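Lys-gingipain catalytic subunit (PDB 6I9A) cleaves proteins after lysine as a secreted cysteine endopeptidase of Porphyromonas gingivalis, hydrolysing hemoglobin, collagen, IgA and IgG among others, and may act as a virulence factor. Local coordinates at residues K95-V100 / A350-E355; T251-Y256 / G278-S283. All coordinates share one frame; numbering follows the deposited sequence. Where two conformers were deposited one is given.

Interaction 1. Residues K95-V100 / A350-E355; sequences KKTKKV and AHYYWE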
loop_
_atom_site.group_PDB
_atom_site.type_symbol
_atom_site.label_atom_id
_atom_site.label_comp_id
_atom_site.label_asym_id
_atom_site.label_seq_id
_atom_site.Cartn_x
_atom_site.Cartn_y
_atom_site.Cartn_z
ATOM N N LYS A 95 -0.585 -13.977 -18.400
ATOM C CA LYS A 95 0.066 -14.644 -19.553
ATOM C C LYS A 95 1.124 -15.604 -19.025
ATOM O O LYS A 95 1.309 -16.704 -19.572
ATOM C CB LYS A 95 0.716 -13.612 -20.503
ATOM C CG LYS A 95 1.502 -14.254 -21.681
ATOM C CD LYS A 95 2.207 -13.282 -22.633
ATOM C CE LYS A 95 3.019 -14.103 -23.597
ATOM N NZ LYS A 95 3.494 -13.290 -24.734
ATOM N N LYS A 96 1.824 -15.191 -17.957
ATOM C CA LYS A 96 2.878 -16.019 -17.376
ATOM C C LYS A 96 2.380 -16.781 -16.175
ATOM O O LYS A 96 2.746 -17.951 -15.978
ATOM C CB LYS A 96 4.075 -15.140 -16.965
ATOM C CG LYS A 96 4.641 -14.247 -18.068
ATOM C CD LYS A 96 4.961 -15.077 -19.325
ATOM C CE LYS A 96 5.641 -14.266 -20.374
ATOM N NZ LYS A 96 5.678 -15.029 -21.674
ATOM N N THR A 97 1.553 -16.150 -15.345
ATOM C CA THR A 97 1.155 -16.825 -14.100
ATOM C C THR A 97 0.053 -17.835 -14.292
ATOM O O THR A 97 -0.057 -18.740 -13.471
ATOM C CB THR A 97 0.698 -15.810 -13.052
ATOM O OG1 THR A 97 -0.528 -15.212 -13.528
ATOM C CG2 THR A 97 1.788 -14.778 -12.804
ATOM N N LYS A 98 -0.816 -17.637 -15.315
ATOM C CA LYS A 98 -1.981 -18.502 -15.518
ATOM C C LYS A 98 -2.948 -18.398 -14.330
ATOM O O LYS A 98 -3.808 -19.254 -14.190
ATOM C CB LYS A 98 -1.593 -19.980 -15.766
ATOM C CG LYS A 98 -0.374 -20.210 -16.690
ATOM C CD LYS A 98 -0.553 -19.578 -18.017
ATOM C CE LYS A 98 0.598 -19.913 -18.951
ATOM N NZ LYS A 98 0.366 -19.286 -20.283
ATOM N N LYS A 99 -2.826 -17.322 -13.531
ATOM C CA LYS A 99 -3.698 -17.104 -12.373
ATOM C C LYS A 99 -4.215 -15.685 -12.457
ATOM O O LYS A 99 -3.679 -14.869 -13.189
ATOM C CB LYS A 99 -2.947 -17.320 -11.047
ATOM C CG LYS A 99 -2.340 -18.727 -10.904
ATOM C CD LYS A 99 -3.362 -19.857 -10.837
ATOM C CE LYS A 99 -2.592 -21.194 -10.830
ATOM N NZ LYS A 99 -3.492 -22.331 -10.663
ATOM N N VAL A 100 -5.257 -15.372 -11.677
ATOM C CA VAL A 100 -5.854 -14.040 -11.786
ATOM C C VAL A 100 -4.814 -12.968 -11.517
ATOM O O VAL A 100 -3.934 -13.084 -10.638
ATOM C CB VAL A 100 -7.095 -13.919 -10.857
ATOM C CG1 VAL A 100 -6.715 -13.909 -9.359
ATOM C CG2 VAL A 100 -7.953 -12.710 -11.247
ATOM N N ALA A 350 10.739 -11.645 -14.479
ATOM C CA ALA A 350 10.141 -10.394 -14.045
ATOM C C ALA A 350 8.682 -10.306 -14.460
ATOM O O ALA A 350 7.864 -9.793 -13.659
ATOM C CB ALA A 350 10.911 -9.216 -14.624
ATOM N N HIS A 351 8.349 -10.627 -15.711
ATOM C CA HIS A 351 6.977 -10.453 -16.160
ATOM C C HIS A 351 6.008 -11.199 -15.198
ATOM O O HIS A 351 4.971 -10.658 -14.786
ATOM C CB HIS A 351 6.860 -10.925 -17.611
ATOM C CG HIS A 351 5.558 -10.602 -18.265
ATOM N ND1 HIS A 351 5.413 -10.804 -19.635
ATOM C CD2 HIS A 351 4.408 -10.064 -17.790
ATOM C CE1 HIS A 351 4.173 -10.425 -19.945
ATOM N NE2 HIS A 351 3.527 -9.951 -18.869
ATOM N N TYR A 352 6.349 -12.444 -14.881
ATOM C CA TYR A 352 5.574 -13.219 -13.939
ATOM C C TYR A 352 5.371 -12.442 -12.630
ATOM O O TYR A 352 4.268 -12.400 -12.097
ATOM C CB TYR A 352 6.296 -14.551 -13.694
ATOM C CG TYR A 352 5.581 -15.507 -12.776
ATOM C CD1 TYR A 352 5.611 -15.334 -11.399
ATOM C CD2 TYR A 352 4.976 -16.660 -13.272
ATOM C CE1 TYR A 352 5.024 -16.258 -10.542
ATOM C CE2 TYR A 352 4.389 -17.590 -12.423
ATOM C CZ TYR A 352 4.413 -17.388 -11.065
ATOM O OH TYR A 352 3.882 -18.363 -10.251
ATOM N N TYR A 353 6.465 -11.867 -12.080
ATOM C CA TYR A 353 6.356 -11.138 -10.790
ATOM C C TYR A 353 5.428 -9.938 -10.881
ATOM O O TYR A 353 4.616 -9.731 -9.962
ATOM C CB TYR A 353 7.736 -10.734 -10.233
ATOM C CG TYR A 353 8.154 -11.749 -9.178
ATOM C CD1 TYR A 353 8.299 -11.378 -7.843
ATOM C CD2 TYR A 353 8.287 -13.101 -9.497
ATOM C CE1 TYR A 353 8.558 -12.328 -6.856
ATOM C CE2 TYR A 353 8.475 -14.061 -8.510
ATOM C CZ TYR A 353 8.610 -13.666 -7.195
ATOM O OH TYR A 353 8.819 -14.620 -6.239
ATOM N N TRP A 354 5.481 -9.169 -11.987
ATOM C CA TRP A 354 4.560 -8.031 -12.116
ATOM C C TRP A 354 3.133 -8.520 -12.202
ATOM O O TRP A 354 2.245 -7.831 -11.687
ATOM C CB TRP A 354 4.974 -7.171 -13.312
ATOM C CG TRP A 354 6.232 -6.387 -13.058
ATOM C CD1 TRP A 354 7.513 -6.714 -13.449
ATOM C CD2 TRP A 354 6.340 -5.193 -12.265
ATOM N NE1 TRP A 354 8.402 -5.781 -12.973
ATOM C CE2 TRP A 354 7.711 -4.827 -12.233
ATOM C CE3 TRP A 354 5.411 -4.417 -11.555
ATOM C CZ2 TRP A 354 8.167 -3.687 -11.551
ATOM C CZ3 TRP A 354 5.859 -3.286 -10.911
ATOM C CH2 TRP A 354 7.225 -2.936 -10.877
ATOM N N GLU A 355 2.860 -9.690 -12.821
ATOM C CA GLU A 355 1.517 -10.262 -12.827
ATOM C C GLU A 355 1.121 -10.877 -11.470
ATOM O O GLU A 355 -0.076 -11.034 -11.194
ATOM C CB GLU A 355 1.423 -11.380 -13.869
ATOM C CG GLU A 355 1.402 -10.932 -15.325
ATOM C CD GLU A 355 1.236 -12.079 -16.297
ATOM O OE1 GLU A 355 1.489 -13.251 -15.928
ATOM O OE2 GLU A 355 0.818 -11.802 -17.440
HETATM O O HOH W 1 -1.241 -13.632 -11.379
#
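OE1 of E355 accepts two successive backbone N-H groups of the loop 95-100, and OE2 takes a third, which ties that loop to helix 350-356 within the C25 peptidase unit. K96 N meets OE1 at 2.8 Å, on its syn side and 16° out of the carboxylate plane, and T97 N reaches the same oxygen nearly along the C-O direction. OE2 accepts from K95 N on its syn side, at 2.8 Å but with a less straight N-H angle of 137°. Y104 OH is a further partner of OE2, so both oxygens of this buried group are occupied, which would probably favour its charged form.

Hydrocarbon packing accompanies the polar grip. T97 places OG1 between its backbone N and carbonyl carbon (chi1 67°), which sends CG2 over the centre of the Y352 ring, 3.7 Å above the plane. In one of its two modelled positions, and therefore less certainly, K96 also sets CG over one face of H351 near the rim; H351 NE2 is bonded elsewhere, to Y104 OH. T97 OG1 accepts from K99 N, two residues on, which makes an ST turn, and it also meets a water that lies 2.9 Å from E355 O and 2.8 Å from V100 O.

Interaction 2. Residues T251-Y256 / G278-S283; sequences TAQFDY and GSSPNS. With CA (calcium ion), chain H; H8E (benzyl-N-[(2S)-1-[[(3S)-7-amino-1-(benzylamino)-1,2-dioxoheptan-3-yl]amino]-5-(2-methyl-2-phenylhydrazinyl)-1,5-dioxopentan-2-yl]carbamate), chain I.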
loop_
_atom_site.group_PDB
_atom_site.type_symbol
_atom_site.label_atom_id
_atom_site.label_comp_id
_atom_site.label_asym_id
_atom_site.label_seq_id
_atom_site.Cartn_x
_atom_site.Cartn_y
_atom_site.Cartn_z
ATOM N N THR A 251 -1.355 -16.800 -1.478
ATOM C CA THR A 251 -2.247 -16.222 -0.471
ATOM C C THR A 251 -3.072 -15.053 -0.979
ATOM O O THR A 251 -4.050 -14.697 -0.294
ATOM C CB THR A 251 -1.443 -15.749 0.718
ATOM O OG1 THR A 251 -0.563 -14.677 0.357
ATOM C CG2 THR A 251 -0.702 -16.865 1.450
ATOM N N ALA A 252 -2.714 -14.465 -2.137
ATOM C CA ALA A 252 -3.489 -13.360 -2.713
ATOM C C ALA A 252 -4.187 -13.845 -3.960
ATOM O O ALA A 252 -4.503 -13.043 -4.840
ATOM C CB ALA A 252 -2.582 -12.164 -2.987
ATOM N N GLN A 253 -4.530 -15.136 -4.052
ATOM C CA GLN A 253 -5.265 -15.666 -5.247
ATOM C C GLN A 253 -6.747 -15.348 -5.038
ATOM O O GLN A 253 -7.550 -16.170 -4.585
ATOM C CB GLN A 253 -5.006 -17.160 -5.379
ATOM C CG GLN A 253 -5.368 -17.633 -6.805
ATOM C CD GLN A 253 -5.016 -19.074 -7.003
ATOM O OE1 GLN A 253 -5.907 -19.962 -7.090
ATOM N NE2 GLN A 253 -3.735 -19.343 -7.100
ATOM N N PHE A 254 -7.108 -14.124 -5.431
ATOM C CA PHE A 254 -8.373 -13.548 -5.005
ATOM C C PHE A 254 -9.566 -13.943 -5.852
ATOM O O PHE A 254 -10.684 -13.477 -5.563
ATOM C CB PHE A 254 -8.248 -12.004 -4.876
ATOM C CG PHE A 254 -7.804 -11.325 -6.145
ATOM C CD1 PHE A 254 -6.462 -10.999 -6.349
ATOM C CD2 PHE A 254 -8.725 -10.979 -7.114
ATOM C CE1 PHE A 254 -6.052 -10.387 -7.540
ATOM C CE2 PHE A 254 -8.320 -10.387 -8.314
ATOM C CZ PHE A 254 -6.988 -10.062 -8.518
ATOM N N ASP A 255 -9.418 -14.869 -6.835
ATOM C CA ASP A 255 -10.558 -15.506 -7.483
ATOM C C ASP A 255 -10.721 -16.966 -7.020
ATOM O O ASP A 255 -11.483 -17.720 -7.647
ATOM C CB ASP A 255 -10.407 -15.444 -9.003
ATOM C CG ASP A 255 -9.403 -16.419 -9.551
ATOM O OD1 ASP A 255 -8.503 -16.838 -8.779
ATOM O OD2 ASP A 255 -9.520 -16.789 -10.753
ATOM N N TYR A 256 -10.113 -17.343 -5.904
ATOM C CA TYR A 256 -10.259 -18.680 -5.366
ATOM C C TYR A 256 -11.725 -18.940 -4.965
ATOM O O TYR A 256 -12.510 -18.003 -4.728
ATOM C CB TYR A 256 -9.329 -18.838 -4.167
ATOM C CG TYR A 256 -9.263 -20.241 -3.594
ATOM C CD1 TYR A 256 -8.878 -21.332 -4.391
ATOM C CD2 TYR A 256 -9.453 -20.463 -2.235
ATOM C CE1 TYR A 256 -8.714 -22.609 -3.837
ATOM C CE2 TYR A 256 -9.314 -21.734 -1.684
ATOM C CZ TYR A 256 -8.984 -22.806 -2.494
ATOM O OH TYR A 256 -8.886 -24.059 -1.922
ATOM N N GLY A 278 0.720 -9.765 -1.341
ATOM C CA GLY A 278 1.037 -11.165 -1.530
ATOM C C GLY A 278 0.885 -11.533 -2.982
ATOM O O GLY A 278 0.588 -10.685 -3.849
ATOM N N SER A 279 1.067 -12.811 -3.265
ATOM C CA SER A 279 1.101 -13.328 -4.630
ATOM C C SER A 279 -0.143 -14.130 -4.958
ATOM O O SER A 279 -0.614 -14.936 -4.158
ATOM C CB SER A 279 2.310 -14.239 -4.777
ATOM O OG SER A 279 2.430 -14.712 -6.117
ATOM N N SER A 280 -0.709 -13.876 -6.159
ATOM C CA SER A 280 -1.837 -14.670 -6.651
ATOM C C SER A 280 -1.393 -16.098 -7.088
ATOM O O SER A 280 -1.998 -17.067 -6.645
ATOM C CB SER A 280 -2.516 -13.886 -7.772
ATOM O OG SER A 280 -3.448 -14.740 -8.413
ATOM N N PRO A 281 -0.322 -16.245 -7.881
ATOM C CA PRO A 281 0.185 -17.589 -8.228
ATOM C C PRO A 281 1.251 -17.993 -7.205
ATOM O O PRO A 281 1.494 -17.322 -6.173
ATOM C CB PRO A 281 0.809 -17.356 -9.584
ATOM C CG PRO A 281 1.492 -15.991 -9.413
ATOM C CD PRO A 281 0.408 -15.209 -8.651
ATOM N N ASN A 282 1.967 -19.068 -7.491
ATOM C CA ASN A 282 3.125 -19.421 -6.671
ATOM C C ASN A 282 4.144 -18.308 -6.692
ATOM O O ASN A 282 4.313 -17.636 -7.727
ATOM C CB ASN A 282 3.786 -20.698 -7.240
ATOM C CG ASN A 282 2.890 -21.911 -7.122
ATOM O OD1 ASN A 282 1.900 -21.919 -6.402
ATOM N ND2 ASN A 282 3.256 -22.994 -7.816
ATOM N N SER A 283 4.847 -18.108 -5.599
ATOM C CA SER A 283 6.023 -17.243 -5.609
ATOM C C SER A 283 7.254 -18.138 -5.583
ATOM O O SER A 283 7.112 -19.359 -5.410
ATOM C CB SER A 283 6.023 -16.194 -4.490
ATOM O OG SER A 283 6.324 -16.803 -3.244
HETATM CA CA CA H . -12.337 -13.404 -3.887
HETATM C CAQ H8E I . 1.135 -25.169 0.268
HETATM C CAK H8E I . 0.655 -25.634 1.510
HETATM C CAH H8E I . 1.542 -26.181 2.439
HETATM C CAL H8E I . 2.900 -26.298 2.158
HETATM C CAR H8E I . 3.338 -25.848 0.921
HETATM C CBO H8E I . 2.506 -25.252 -0.015
HETATM C CBA H8E I . 3.050 -24.872 -1.260
HETATM N NBE H8E I . 3.615 -23.512 -1.252
HETATM C CBL H8E I . 4.689 -23.154 -2.010
HETATM O OAE H8E I . 5.325 -23.989 -2.667
HETATM C CBN H8E I . 5.061 -21.675 -1.989
HETATM O OAG H8E I . 4.588 -21.047 -0.991
HETATM C CBS H8E I . 6.580 -21.457 -2.272
HETATM C CBB H8E I . 7.094 -20.095 -1.789
HETATM C CAY H8E I . 8.607 -19.934 -1.959
HETATM C CAX H8E I . 9.131 -18.512 -1.735
HETATM C CAW H8E I . 9.104 -18.111 -0.266
HETATM N NAB H8E I . 9.660 -16.732 -0.125
HETATM N NBG H8E I . 6.941 -21.655 -3.681
HETATM C C H8E I . 7.808 -22.549 -4.155
HETATM O O H8E I . 8.406 -23.387 -3.492
HETATM C CA H8E I . 7.858 -22.573 -5.677
HETATM N N H8E I . 9.110 -23.124 -6.186
HETATM C CBK H8E I . 10.298 -22.485 -6.045
HETATM O OAD H8E I . 10.363 -21.458 -5.355
HETATM O OBI H8E I . 11.288 -23.024 -6.650
HETATM C CBD H8E I . 12.635 -22.450 -6.476
HETATM C CBP H8E I . 13.660 -23.332 -7.032
HETATM C CAS H8E I . 14.209 -23.123 -8.298
HETATM C CAM H8E I . 15.225 -23.959 -8.853
HETATM C CAI H8E I . 15.597 -25.067 -8.073
HETATM C CAN H8E I . 15.000 -25.310 -6.846
HETATM C CAT H8E I . 14.044 -24.464 -6.311
HETATM C CB H8E I . 6.689 -23.416 -6.213
HETATM C CG H8E I . 6.713 -24.885 -5.713
HETATM C CD H8E I . 5.391 -25.556 -5.942
HETATM O OE1 H8E I . 5.118 -26.046 -7.039
HETATM N NE2 H8E I . 4.576 -25.481 -4.874
HETATM N NBT H8E I . 3.236 -25.897 -4.918
HETATM C CAA H8E I . 2.290 -24.781 -4.653
HETATM C CBQ H8E I . 3.009 -27.222 -4.433
HETATM C CAU H8E I . 1.775 -27.611 -3.889
HETATM C CAO H8E I . 1.569 -28.926 -3.480
HETATM C CAJ H8E I . 2.591 -29.860 -3.597
HETATM C CAP H8E I . 3.830 -29.483 -4.094
HETATM C CAV H8E I . 4.033 -28.172 -4.531
HETATM O O HOH W 2 1.652 -14.492 -1.045
HETATM O O HOH W 3 -11.417 -15.664 -3.675
HETATM O O HOH W 4 -13.668 -14.293 -5.717
HETATM O O HOH W 5 -13.789 -14.521 -2.393
#
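This is a buried contact, made by one backbone bond and one side-chain-to-backbone bond, between the loop after strand 242-247 and the end of strand 273-279 with the turn that follows; the two strands are parallel neighbours in the mixed six-stranded sheet. The closest CA pair, Q253 and S280, is 3.8 Å apart. A252 N donates to S279 O at 3.0 Å, arriving 52° out of the carbonyl plane and therefore away from the lone-pair directions. The second bond is straighter: Q253 NE2 donates to S280 O at 2.9 Å with an N-H angle of 169°, and that oxygen lies almost in the amide plane of Q253. CG of Q253 stands anti to its backbone N (chi1 -162°), and the extended path beyond takes CB and CG past S280 O before NE2 reaches it.

Packing fills in around these bonds. A252 CB rests against the carbonyl carbon of G278 at 3.5 Å, while S280 CB approaches A252 O. A water bridges the two segments, accepting from T251 OG1 and from S279 N at 2.8 Å; T251 OG1 is also bonded to Y276 OH. S279 OG turns back within its own segment to donate to P281 O.

Beyond the cross-segment bonds, F254 and the residues N282 and S283 serve different sites. F254 O, in the type I turn Q253-Y256, binds a calcium ion at 2.4 Å, in a site that D85 and E263 also supply. S283 O accepts from NBG of the inhibitor, and N282 OD1 approaches its methyl carbon CAA. Thus 282-283 line the pocket, while 251-256 begins two residues after nucleophile C249 and leads to the calcium, on the strand-end side typical of the caspase-like clan CD fold.

How the interactions relate
The centres of interactions 1 and 2 lie 11 Å apart, both in the catalytic C25 domain. Along the chain the order is 95-100, 251-256, 278-283, 350-355, so the outer pair encloses the inner one. They meet directly: Y352 OH lies 2.7 Å from N282 O and V100 O lies 2.8 Å from S280 OG, both probable hydrogen bonds. Helix 350-356 leads into strand 357-361, which runs antiparallel to 273-279 at the edge of the mixed sheet. Segment 278-283 touches both neighbours and carries N282 and S283 of the inhibitor pocket, so these contacts join the calcium-binding loop 251-256 and helix 350-356 to one wall of that pocket.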